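PDB 5AWO: isomaltodextranase from Arthrobacter globiformis, which hydrolyses (1->6)-alpha-D-glucosidic linkages in polysaccharides, removing successive isomaltose units from the non-reducing ends of the chains. Local coordinates for residues G37-N42 and F73-A78; V61-L66 and A115-K120; R277-R282 and N294-F299; P376-A381 and G389-E394. All coordinates share one frame; numbering follows the deposited sequence.

Contact 1 of 4, residues G37-N42 and F73-A78; sequences GPRYWN and FGYDIA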
# COMPACT_ATOMS: atom_id res chain seq x y z
N GLY A 37 2.38 4.71 2.85
CA GLY A 37 1.40 4.49 3.89
C GLY A 37 1.49 5.51 5.02
O GLY A 37 2.50 6.22 5.17
N PRO A 38 0.46 5.58 5.83
CA PRO A 38 0.42 6.52 6.94
C PRO A 38 1.22 6.08 8.17
O PRO A 38 1.48 4.89 8.36
CB PRO A 38 -1.06 6.55 7.29
CG PRO A 38 -1.53 5.17 7.00
CD PRO A 38 -0.78 4.78 5.76
N ARG A 39 1.54 7.04 9.01
CA ARG A 39 2.17 6.82 10.29
C ARG A 39 1.09 6.76 11.32
O ARG A 39 0.28 7.69 11.45
CB ARG A 39 3.12 7.98 10.61
CG ARG A 39 4.23 8.13 9.61
CD ARG A 39 5.17 9.28 9.92
NE ARG A 39 5.95 9.62 8.73
CZ ARG A 39 6.78 10.66 8.60
NH1 ARG A 39 7.03 11.49 9.61
NH2 ARG A 39 7.35 10.85 7.43
N TYR A 40 1.09 5.72 12.14
CA TYR A 40 0.10 5.58 13.19
C TYR A 40 0.53 4.70 14.33
O TYR A 40 1.60 4.06 14.25
CB TYR A 40 -1.27 5.16 12.63
CG TYR A 40 -1.46 3.73 12.09
CD1 TYR A 40 -1.03 3.38 10.81
CD2 TYR A 40 -2.12 2.76 12.83
CE1 TYR A 40 -1.29 2.11 10.30
CE2 TYR A 40 -2.37 1.51 12.32
CZ TYR A 40 -1.96 1.19 11.05
OH TYR A 40 -2.24 -0.07 10.55
N TRP A 41 -0.27 4.68 15.39
CA TRP A 41 -0.14 3.76 16.50
C TRP A 41 -1.38 2.93 16.59
O TRP A 41 -2.50 3.41 16.28
CB TRP A 41 0.02 4.52 17.81
CG TRP A 41 0.10 3.67 19.03
CD1 TRP A 41 1.21 3.04 19.53
CD2 TRP A 41 -0.97 3.35 19.92
NE1 TRP A 41 0.89 2.34 20.65
CE2 TRP A 41 -0.44 2.53 20.93
CE3 TRP A 41 -2.33 3.69 19.96
CZ2 TRP A 41 -1.22 2.02 21.97
CZ3 TRP A 41 -3.10 3.21 21.00
CH2 TRP A 41 -2.54 2.40 22.00
N ASN A 42 -1.21 1.68 16.98
CA ASN A 42 -2.33 0.75 17.13
C ASN A 42 -2.28 0.04 18.47
O ASN A 42 -1.20 -0.25 18.97
CB ASN A 42 -2.31 -0.25 15.96
CG ASN A 42 -3.52 -1.18 15.94
OD1 ASN A 42 -3.62 -2.12 16.70
ND2 ASN A 42 -4.45 -0.94 14.99
N PHE A 73 6.55 13.54 15.37
CA PHE A 73 7.22 12.85 14.28
C PHE A 73 6.24 12.29 13.26
O PHE A 73 6.60 11.51 12.41
CB PHE A 73 8.09 11.74 14.84
CG PHE A 73 9.26 12.26 15.62
CD1 PHE A 73 10.41 12.62 14.97
CD2 PHE A 73 9.18 12.43 16.99
CE1 PHE A 73 11.48 13.15 15.68
CE2 PHE A 73 10.25 12.94 17.70
CZ PHE A 73 11.40 13.30 17.03
N GLY A 74 4.99 12.73 13.33
CA GLY A 74 4.01 12.40 12.32
C GLY A 74 3.13 11.22 12.66
O GLY A 74 2.21 10.91 11.90
N TYR A 75 3.37 10.56 13.80
CA TYR A 75 2.53 9.41 14.18
C TYR A 75 1.32 10.00 14.90
O TYR A 75 1.24 9.96 16.11
CB TYR A 75 3.29 8.42 15.08
CG TYR A 75 4.51 7.81 14.43
CD1 TYR A 75 5.75 8.43 14.50
CD2 TYR A 75 4.44 6.58 13.78
CE1 TYR A 75 6.86 7.86 13.93
CE2 TYR A 75 5.56 6.01 13.19
CZ TYR A 75 6.76 6.64 13.29
OH TYR A 75 7.85 6.05 12.73
N ASP A 76 0.40 10.53 14.11
CA ASP A 76 -0.68 11.34 14.71
C ASP A 76 -2.04 10.73 14.59
O ASP A 76 -3.01 11.37 14.90
CB ASP A 76 -0.67 12.76 14.16
CG ASP A 76 -0.77 12.83 12.69
OD1 ASP A 76 -1.18 11.84 12.08
OD2 ASP A 76 -0.43 13.89 12.12
N ILE A 77 -2.11 9.47 14.14
CA ILE A 77 -3.33 8.66 14.23
C ILE A 77 -3.19 7.62 15.34
O ILE A 77 -2.20 6.90 15.37
CB ILE A 77 -3.59 7.94 12.90
CG1 ILE A 77 -3.88 8.93 11.76
CG2 ILE A 77 -4.70 6.91 13.05
CD1 ILE A 77 -3.81 8.32 10.38
N ALA A 78 -4.16 7.57 16.27
CA ALA A 78 -4.27 6.52 17.27
C ALA A 78 -5.39 5.60 16.82
O ALA A 78 -6.55 6.04 16.67
CB ALA A 78 -4.57 7.09 18.64
O HOH W 1 -0.61 9.94 10.23

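Contact 2 of 4, residues V61-L66 and A115-K120; sequences VNIDWL and AARKMK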
# COMPACT_ATOMS: atom_id res chain seq x y z
N VAL A 61 -3.86 6.77 28.32
CA VAL A 61 -2.47 6.96 28.71
C VAL A 61 -1.56 6.77 27.48
O VAL A 61 -0.62 7.54 27.27
CB VAL A 61 -2.08 6.07 29.91
CG1 VAL A 61 -0.62 6.22 30.26
CG2 VAL A 61 -2.90 6.48 31.14
N ASN A 62 -1.87 5.80 26.63
CA ASN A 62 -1.12 5.69 25.37
C ASN A 62 -1.24 6.91 24.49
O ASN A 62 -0.25 7.40 23.94
CB ASN A 62 -1.53 4.44 24.59
CG ASN A 62 -0.92 3.17 25.15
OD1 ASN A 62 -1.58 2.34 25.79
ND2 ASN A 62 0.37 3.04 24.96
N ILE A 63 -2.46 7.45 24.35
CA ILE A 63 -2.65 8.65 23.56
C ILE A 63 -1.80 9.82 24.12
O ILE A 63 -1.18 10.56 23.36
CB ILE A 63 -4.13 9.09 23.47
CG1 ILE A 63 -4.90 8.09 22.60
CG2 ILE A 63 -4.26 10.52 22.96
CD1 ILE A 63 -6.40 8.29 22.64
N ASP A 64 -1.84 9.99 25.43
CA ASP A 64 -1.10 11.10 26.06
C ASP A 64 0.41 10.93 25.83
O ASP A 64 1.11 11.90 25.55
CB ASP A 64 -1.43 11.20 27.55
CG ASP A 64 -2.87 11.66 27.81
OD1 ASP A 64 -3.48 12.21 26.89
OD2 ASP A 64 -3.34 11.45 28.95
N TRP A 65 0.88 9.69 25.89
CA TRP A 65 2.27 9.37 25.59
C TRP A 65 2.59 9.67 24.13
O TRP A 65 3.59 10.29 23.84
CB TRP A 65 2.55 7.91 25.95
CG TRP A 65 3.78 7.29 25.34
CD1 TRP A 65 5.09 7.60 25.58
CD2 TRP A 65 3.79 6.24 24.38
NE1 TRP A 65 5.91 6.79 24.84
CE2 TRP A 65 5.13 5.92 24.11
CE3 TRP A 65 2.78 5.48 23.76
CZ2 TRP A 65 5.49 4.93 23.21
CZ3 TRP A 65 3.15 4.49 22.87
CH2 TRP A 65 4.49 4.22 22.60
N LEU A 66 1.72 9.28 23.21
CA LEU A 66 1.94 9.58 21.81
C LEU A 66 1.97 11.07 21.58
O LEU A 66 2.80 11.58 20.83
CB LEU A 66 0.85 8.97 20.91
CG LEU A 66 0.85 7.44 20.88
CD1 LEU A 66 -0.47 7.00 20.29
CD2 LEU A 66 2.03 6.90 20.09
N ALA A 115 -7.99 15.42 18.66
CA ALA A 115 -7.87 16.71 17.97
C ALA A 115 -7.17 17.76 18.85
O ALA A 115 -6.31 18.51 18.36
CB ALA A 115 -9.23 17.21 17.55
N ALA A 116 -7.48 17.77 20.14
CA ALA A 116 -6.86 18.75 21.06
C ALA A 116 -5.35 18.53 21.17
O ALA A 116 -4.58 19.43 21.56
CB ALA A 116 -7.51 18.71 22.44
N ARG A 117 -4.93 17.30 20.83
CA ARG A 117 -3.53 16.91 20.88
C ARG A 117 -2.90 16.80 19.48
O ARG A 117 -1.86 16.16 19.33
CB ARG A 117 -3.41 15.62 21.68
CG ARG A 117 -3.74 15.84 23.15
CD ARG A 117 -4.14 14.61 23.94
NE ARG A 117 -4.45 14.97 25.33
CZ ARG A 117 -5.55 15.61 25.73
NH1 ARG A 117 -6.49 15.96 24.87
NH2 ARG A 117 -5.73 15.88 27.02
N LYS A 118 -3.50 17.45 18.48
CA LYS A 118 -3.03 17.45 17.09
C LYS A 118 -2.99 16.02 16.49
O LYS A 118 -2.13 15.70 15.66
CB LYS A 118 -1.65 18.11 16.95
CG LYS A 118 -1.48 19.47 17.63
CD LYS A 118 -0.02 19.92 17.56
CE LYS A 118 0.32 20.96 18.61
NZ LYS A 118 -0.46 22.21 18.43
N MET A 119 -3.96 15.20 16.88
CA MET A 119 -4.02 13.80 16.46
C MET A 119 -5.42 13.48 15.93
O MET A 119 -6.37 14.26 16.10
CB MET A 119 -3.69 12.91 17.65
CG MET A 119 -2.24 13.03 18.11
SD MET A 119 -1.82 11.99 19.48
CE MET A 119 -1.85 10.37 18.71
N LYS A 120 -5.53 12.30 15.32
CA LYS A 120 -6.75 11.82 14.68
C LYS A 120 -7.05 10.40 15.13
O LYS A 120 -6.15 9.65 15.56
CB LYS A 120 -6.62 11.87 13.17
CG LYS A 120 -6.43 13.29 12.61
CD LYS A 120 -6.04 13.31 11.14
CE LYS A 120 -5.14 14.51 10.83
NZ LYS A 120 -4.67 14.66 9.41
O HOH W 2 -2.01 14.96 26.68

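Contact 3 of 4, residues R277-R282 and N294-F299; sequences RLSGMR and NPFCGF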
# COMPACT_ATOMS: atom_id res chain seq x y z
N ARG A 277 8.59 -13.67 12.97
CA ARG A 277 7.43 -13.10 12.31
C ARG A 277 7.83 -12.14 11.17
O ARG A 277 7.10 -12.06 10.17
CB ARG A 277 6.52 -12.41 13.30
CG ARG A 277 5.73 -13.44 14.12
CD ARG A 277 4.40 -13.74 13.42
NE ARG A 277 3.90 -15.00 13.85
CZ ARG A 277 2.74 -15.51 13.52
NH1 ARG A 277 1.85 -14.80 12.85
NH2 ARG A 277 2.44 -16.72 13.93
N LEU A 278 8.97 -11.49 11.29
CA LEU A 278 9.43 -10.59 10.23
C LEU A 278 9.97 -11.32 9.00
O LEU A 278 9.81 -10.82 7.88
CB LEU A 278 10.49 -9.64 10.78
CG LEU A 278 10.79 -8.40 9.90
CD1 LEU A 278 9.71 -7.34 10.08
CD2 LEU A 278 12.17 -7.83 10.21
N SER A 279 10.62 -12.46 9.21
CA SER A 279 11.42 -13.11 8.18
C SER A 279 11.31 -14.62 8.12
O SER A 279 11.82 -15.23 7.19
CB SER A 279 12.88 -12.67 8.41
OG SER A 279 13.74 -13.03 7.35
N GLY A 280 10.65 -15.22 9.11
CA GLY A 280 10.59 -16.68 9.24
C GLY A 280 9.23 -17.27 8.91
O GLY A 280 8.55 -16.83 7.97
N MET A 281 8.89 -18.33 9.65
CA MET A 281 7.65 -19.11 9.53
C MET A 281 7.65 -20.05 8.35
O MET A 281 7.69 -21.28 8.51
CB MET A 281 6.39 -18.24 9.51
CG MET A 281 6.21 -17.44 10.78
SD MET A 281 4.93 -16.17 10.65
CE MET A 281 5.74 -15.05 9.53
N ARG A 282 7.57 -19.49 7.16
CA ARG A 282 7.64 -20.23 5.89
C ARG A 282 7.93 -19.18 4.83
O ARG A 282 7.54 -18.02 4.99
CB ARG A 282 6.35 -20.96 5.54
CG ARG A 282 5.10 -20.09 5.49
CD ARG A 282 3.86 -20.76 4.91
NE ARG A 282 2.67 -19.89 5.08
CZ ARG A 282 2.14 -19.07 4.17
NH1 ARG A 282 2.61 -18.96 2.94
NH2 ARG A 282 1.13 -18.31 4.56
N ASN A 294 5.68 -14.08 5.99
CA ASN A 294 6.53 -13.02 6.52
C ASN A 294 6.56 -11.86 5.54
O ASN A 294 6.37 -12.04 4.32
CB ASN A 294 7.95 -13.54 6.86
CG ASN A 294 8.72 -14.00 5.65
OD1 ASN A 294 8.86 -15.22 5.39
ND2 ASN A 294 9.20 -13.08 4.88
N PRO A 295 6.76 -10.63 6.05
CA PRO A 295 6.69 -9.45 5.17
C PRO A 295 7.86 -9.29 4.21
O PRO A 295 7.68 -8.68 3.16
CB PRO A 295 6.54 -8.28 6.15
CG PRO A 295 7.16 -8.80 7.43
CD PRO A 295 6.75 -10.25 7.48
N PHE A 296 9.04 -9.86 4.50
CA PHE A 296 10.06 -9.84 3.48
C PHE A 296 9.50 -10.47 2.21
O PHE A 296 9.63 -9.90 1.11
CB PHE A 296 11.34 -10.54 3.90
CG PHE A 296 12.30 -9.68 4.65
CD1 PHE A 296 13.09 -8.75 3.96
CD2 PHE A 296 12.48 -9.80 6.02
CE1 PHE A 296 14.00 -7.96 4.64
CE2 PHE A 296 13.39 -9.02 6.69
CZ PHE A 296 14.16 -8.09 6.00
N CYS A 297 8.89 -11.64 2.33
CA CYS A 297 8.36 -12.34 1.17
C CYS A 297 7.07 -11.69 0.67
O CYS A 297 6.86 -11.61 -0.55
CB CYS A 297 8.07 -13.80 1.49
SG CYS A 297 9.57 -14.79 1.76
N GLY A 298 6.20 -11.25 1.56
CA GLY A 298 4.95 -10.65 1.11
C GLY A 298 5.13 -9.32 0.39
O GLY A 298 4.46 -9.05 -0.62
N PHE A 299 5.98 -8.44 0.91
CA PHE A 299 6.25 -7.19 0.22
C PHE A 299 6.86 -7.51 -1.14
O PHE A 299 6.48 -6.91 -2.16
CB PHE A 299 7.25 -6.33 1.00
CG PHE A 299 6.67 -5.56 2.18
CD1 PHE A 299 5.50 -4.82 2.09
CD2 PHE A 299 7.38 -5.52 3.38
CE1 PHE A 299 5.04 -4.07 3.16
CE2 PHE A 299 6.92 -4.78 4.45
CZ PHE A 299 5.75 -4.05 4.34

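Contact 4 of 4, residues P376-A381 and G389-E394; sequences PLYRSA and GSRDTE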
# COMPACT_ATOMS: atom_id res chain seq x y z
N PRO A 376 11.54 -4.63 -4.78
CA PRO A 376 12.71 -5.51 -4.70
C PRO A 376 13.41 -5.49 -6.04
O PRO A 376 12.75 -5.19 -7.06
CB PRO A 376 12.09 -6.88 -4.44
CG PRO A 376 10.77 -6.80 -5.18
CD PRO A 376 10.30 -5.38 -4.98
N LEU A 377 14.69 -5.82 -6.10
CA LEU A 377 15.31 -5.93 -7.41
C LEU A 377 14.68 -7.09 -8.18
O LEU A 377 14.71 -8.22 -7.75
CB LEU A 377 16.81 -6.17 -7.27
CG LEU A 377 17.63 -6.12 -8.55
CD1 LEU A 377 17.57 -4.75 -9.20
CD2 LEU A 377 19.06 -6.53 -8.24
N TYR A 378 14.09 -6.80 -9.34
CA TYR A 378 13.53 -7.85 -10.18
C TYR A 378 14.65 -8.59 -10.91
O TYR A 378 15.58 -7.95 -11.41
CB TYR A 378 12.49 -7.30 -11.17
CG TYR A 378 11.11 -7.19 -10.55
CD1 TYR A 378 10.89 -6.44 -9.40
CD2 TYR A 378 10.03 -7.89 -11.08
CE1 TYR A 378 9.63 -6.34 -8.83
CE2 TYR A 378 8.77 -7.81 -10.50
CZ TYR A 378 8.59 -7.04 -9.36
OH TYR A 378 7.32 -6.98 -8.79
N ARG A 379 14.55 -9.91 -10.90
CA ARG A 379 15.54 -10.83 -11.48
C ARG A 379 14.95 -11.58 -12.69
O ARG A 379 15.70 -12.04 -13.57
CB ARG A 379 16.09 -11.78 -10.40
CG ARG A 379 16.75 -10.99 -9.27
CD ARG A 379 17.52 -11.83 -8.27
NE ARG A 379 16.67 -12.62 -7.38
CZ ARG A 379 17.07 -13.21 -6.26
NH1 ARG A 379 18.34 -13.10 -5.85
NH2 ARG A 379 16.20 -13.88 -5.52
N SER A 380 13.62 -11.70 -12.76
CA SER A 380 12.95 -12.26 -13.93
C SER A 380 11.50 -11.83 -13.95
O SER A 380 11.03 -11.15 -13.02
CB SER A 380 13.07 -13.78 -13.95
OG SER A 380 12.08 -14.39 -13.14
N ALA A 381 10.78 -12.17 -15.02
CA ALA A 381 9.37 -11.82 -15.17
C ALA A 381 8.41 -12.77 -14.44
O ALA A 381 7.24 -12.43 -14.27
CB ALA A 381 9.01 -11.79 -16.66
N GLY A 389 13.06 -17.09 -7.01
CA GLY A 389 14.23 -16.45 -7.60
C GLY A 389 13.96 -15.21 -8.41
O GLY A 389 14.89 -14.50 -8.78
N SER A 390 12.68 -14.93 -8.70
CA SER A 390 12.37 -13.90 -9.67
C SER A 390 12.54 -12.49 -9.15
O SER A 390 12.56 -11.53 -9.93
CB SER A 390 10.94 -14.05 -10.16
OG SER A 390 10.01 -13.70 -9.14
N ARG A 391 12.65 -12.34 -7.82
CA ARG A 391 12.80 -11.03 -7.18
C ARG A 391 13.67 -11.23 -5.94
O ARG A 391 13.69 -12.30 -5.35
CB ARG A 391 11.44 -10.42 -6.79
CG ARG A 391 10.44 -10.35 -7.93
CD ARG A 391 9.05 -9.95 -7.46
NE ARG A 391 8.07 -10.18 -8.51
CZ ARG A 391 6.77 -10.01 -8.40
NH1 ARG A 391 6.23 -9.63 -7.24
NH2 ARG A 391 5.99 -10.21 -9.46
N ASP A 392 14.42 -10.17 -5.59
CA ASP A 392 15.37 -10.24 -4.47
C ASP A 392 14.77 -9.58 -3.23
O ASP A 392 14.67 -8.37 -3.16
CB ASP A 392 16.66 -9.55 -4.87
CG ASP A 392 17.81 -9.86 -3.95
OD1 ASP A 392 17.56 -10.15 -2.75
OD2 ASP A 392 18.98 -9.80 -4.40
N THR A 393 14.43 -10.41 -2.24
CA THR A 393 13.85 -9.92 -1.00
C THR A 393 14.79 -9.01 -0.20
O THR A 393 14.32 -8.28 0.66
CB THR A 393 13.40 -11.05 -0.04
OG1 THR A 393 14.55 -11.78 0.43
CG2 THR A 393 12.40 -11.97 -0.69
N GLU A 394 16.10 -9.03 -0.49
CA GLU A 394 17.10 -8.40 0.33
C GLU A 394 17.69 -7.11 -0.24
O GLU A 394 18.53 -6.50 0.38
CB GLU A 394 18.21 -9.39 0.63
CG GLU A 394 17.76 -10.54 1.50
CD GLU A 394 18.87 -11.53 1.71
OE1 GLU A 394 19.35 -12.14 0.72
OE2 GLU A 394 19.28 -11.72 2.89
O HOH W 3 8.83 -11.15 -11.23
O HOH W 4 6.03 -10.44 -12.33

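Contact 1 of 4, residues G37-N42 and F73-A78
R39 lies across Y75 and then runs on to the backbone of F73. Its CB makes an off-centre CH-pi contact 4.2 Å from the centroid of the Y75 ring, and CG stands over that same face, while Y40 O comes to the ring's edge. The arginine chain is extended from CG to NE, and this reach lets NH1 bond to F73 O at 2.8 Å. The oxygen is close to the guanidinium plane, although the donor stands 39° out of the carbonyl plane. N368 takes NE, and Y359 O holds the Y75 hydroxyl, so both side chains are gripped at their polar ends. Glycine suits position 74, where a CB would run into R39 NH1.

Further along, Y40 and I77 meet at their bases, CB to CB 3.6 Å. With CG lodged between its backbone N and carbonyl carbon (chi1 71°), the Y40 ring leads away from I77 to meet Y197, whose hydroxyl is bonded to its own. W41 lies on the other face of the sheet, its CE3 4.3 Å from A78 CB; the small alanine accepts the broad indole, and D347 O takes NE1. Between the strands W41 N gives an almost straight bond of 2.9 Å to I77 O. A water sits 2.7 Å from both R39 O and D76 OD1, whereas I77 N is buried without a partner.

W41 and A78 thus pair in parallel, joining strands 39-42 and 77-79, neighbours in the TIM barrel of this GH27 enzyme. The Y40 side chain lies about 10 Å from that of D201, the probable nucleophile.

Contact 2 of 4, residues V61-L66 and A115-K120
M119 reaches from the loop after helix 107-116 to the flank of helix 56-68, touching I63 and L66. Its CB lies 3.2 Å from D76 O, just ahead of strand 77-79. CG leads outward and brings SD to 4.2 Å from I63 O, with I63 CG2 a little farther off. There the chain bends (chi3 71°), turning CE to 3.8 Å from L66 CB and also against L66 CD1, the two side chains crossing at about a right angle. An unbranched, flexible thioether suits packing against the buried aliphatic side chains of I63 and L66.

Nearby, R117 CD passes 4.2 Å from I63 CG2, and NE makes a salt bridge with D64 OD1, its hydrogen bond weak at 3.3 Å. A water bridges the pair, accepting from NE at 2.8 Å and donating weakly to OD1. Y113 provides stronger polar bonds to both: its hydroxyl bonds D64 OD1 and its carbonyl takes R117 NH1. K60 pairs with D64 OD2.

K118, with positive phi, is the C-prime residue of a Schellman motif that closes helix 107-116. The chain then enters strand 120-124: this is the helix-to-strand turn of a TIM barrel, packed against the preceding outer helix.

Contact 3 of 4, residues R277-R282 and N294-F299
N294 and P295 meet the carbonyls that end helix 274-279. N294 CB is 3.4 Å from L278 O, and P295 CD lies 3.1 Å from that oxygen and 3.3 Å from R277 O, so carbon rather than N-H faces the oxygens. The amide end of N294 rests among G280 O, R282 O and C297 N. Proline suits the first turn of helix 295-302, where no backbone N-H is needed for a helical bond.

L278 sets out away from the second segment, yet with CG opposite its own backbone N (chi1 -164°) its branches divide: CD1 reaches P295 CG at 4.0 Å and CD2 meets F296 CE2 at 3.9 Å. S279 OG lies 3.7 Å from F296 CD2, and M281 CE packs 3.7 Å from N294 CA.

A second shell fixes these groups. R412 NE bonds S279 OG, F410 meets the F296 ring edge-to-face, and L335 of helix 326-339 lies against that ring. R282, bonded to P290 O and N291 O, ties its own end of the turn to the intervening loop.

Leucine at N294 would probably set an apolar branch among the G280 and R282 carbonyls and deprive helix 295-302 of a polar N-cap side chain.

Carbonyls at the end of one helix lie near the N-terminus of the next, an arrangement likely to be electrostatically favourable even though no clear hydrogen bond crosses the contact.

Contact 4 of 4, residues P376-A381 and G389-E394
An antiparallel hairpin at the edge of the C-terminal beta sandwich pairs Y378 with R391 in a non-hydrogen-bonded position. The two side chains lie side by side, pointing the same way. R391 CD sits over one face of the Y378 ring, 3.9 Å from its centroid, in a CH-pi contact, and the guanidinium, 28° from the ring plane, extends over the hydroxyl. Y378 OH is thus 3.1 Å from R391 CZ, beneath the centre of the group, and is hydrogen-bonded to the hydroxyl of S303. R391 N-H groups work at the edge: NH1 bonds T300 O, while in-plane waters link NE to S380 O and NH2 to A381 O. With a methionine at R391, T300 O and both waters are likely to lose this donor.

S390 O is gripped twice from one face of its plane, by R379 N at 2.7 Å and S380 N at 3.0 Å. R379 bends at chi3 (-73°) and folds back over D392 CA; its NE and NH2 make weak bonds to G389 O and R391 O. D392 N bonds L377 O at 2.9 Å. D392 OD2 pairs with R395 and, at a long 3.7 Å and out of the guanidinium plane, faces R379 NH1 by charge alone; OD1 accepts from E394 N in an Asx turn where the chain rounds a corner.

Strand 391-392 is one of the sheet's two edge strands, strand 375-378 lies between it and 395-399, and helix 295-302 packs on P376 and T393 through T300.

Contacts 1 and 2 interlock along the chain, their segments alternating, with centres 11 Å apart. They share the barrel: D76 and A78 of contact 1 meet K120 of contact 2 through probable backbone hydrogen bonds, and W41 packs on N62 of helix 56-68. Contact 3 comes later, about 23 Å from contact 1 centre to centre, between two helices; contact 4 follows in the C-terminal sandwich. The centres of those two are about 15 Å apart, yet they touch where F296 packs on T393, so helix 295-302 joins the barrel to the sandwich. Contacts 2 and 4 lie on opposite sides of the chain's centre, their own centres about 41 Å apart. Together the four run from the outer helical layer of the barrel, through its strands, to the neighbouring domain.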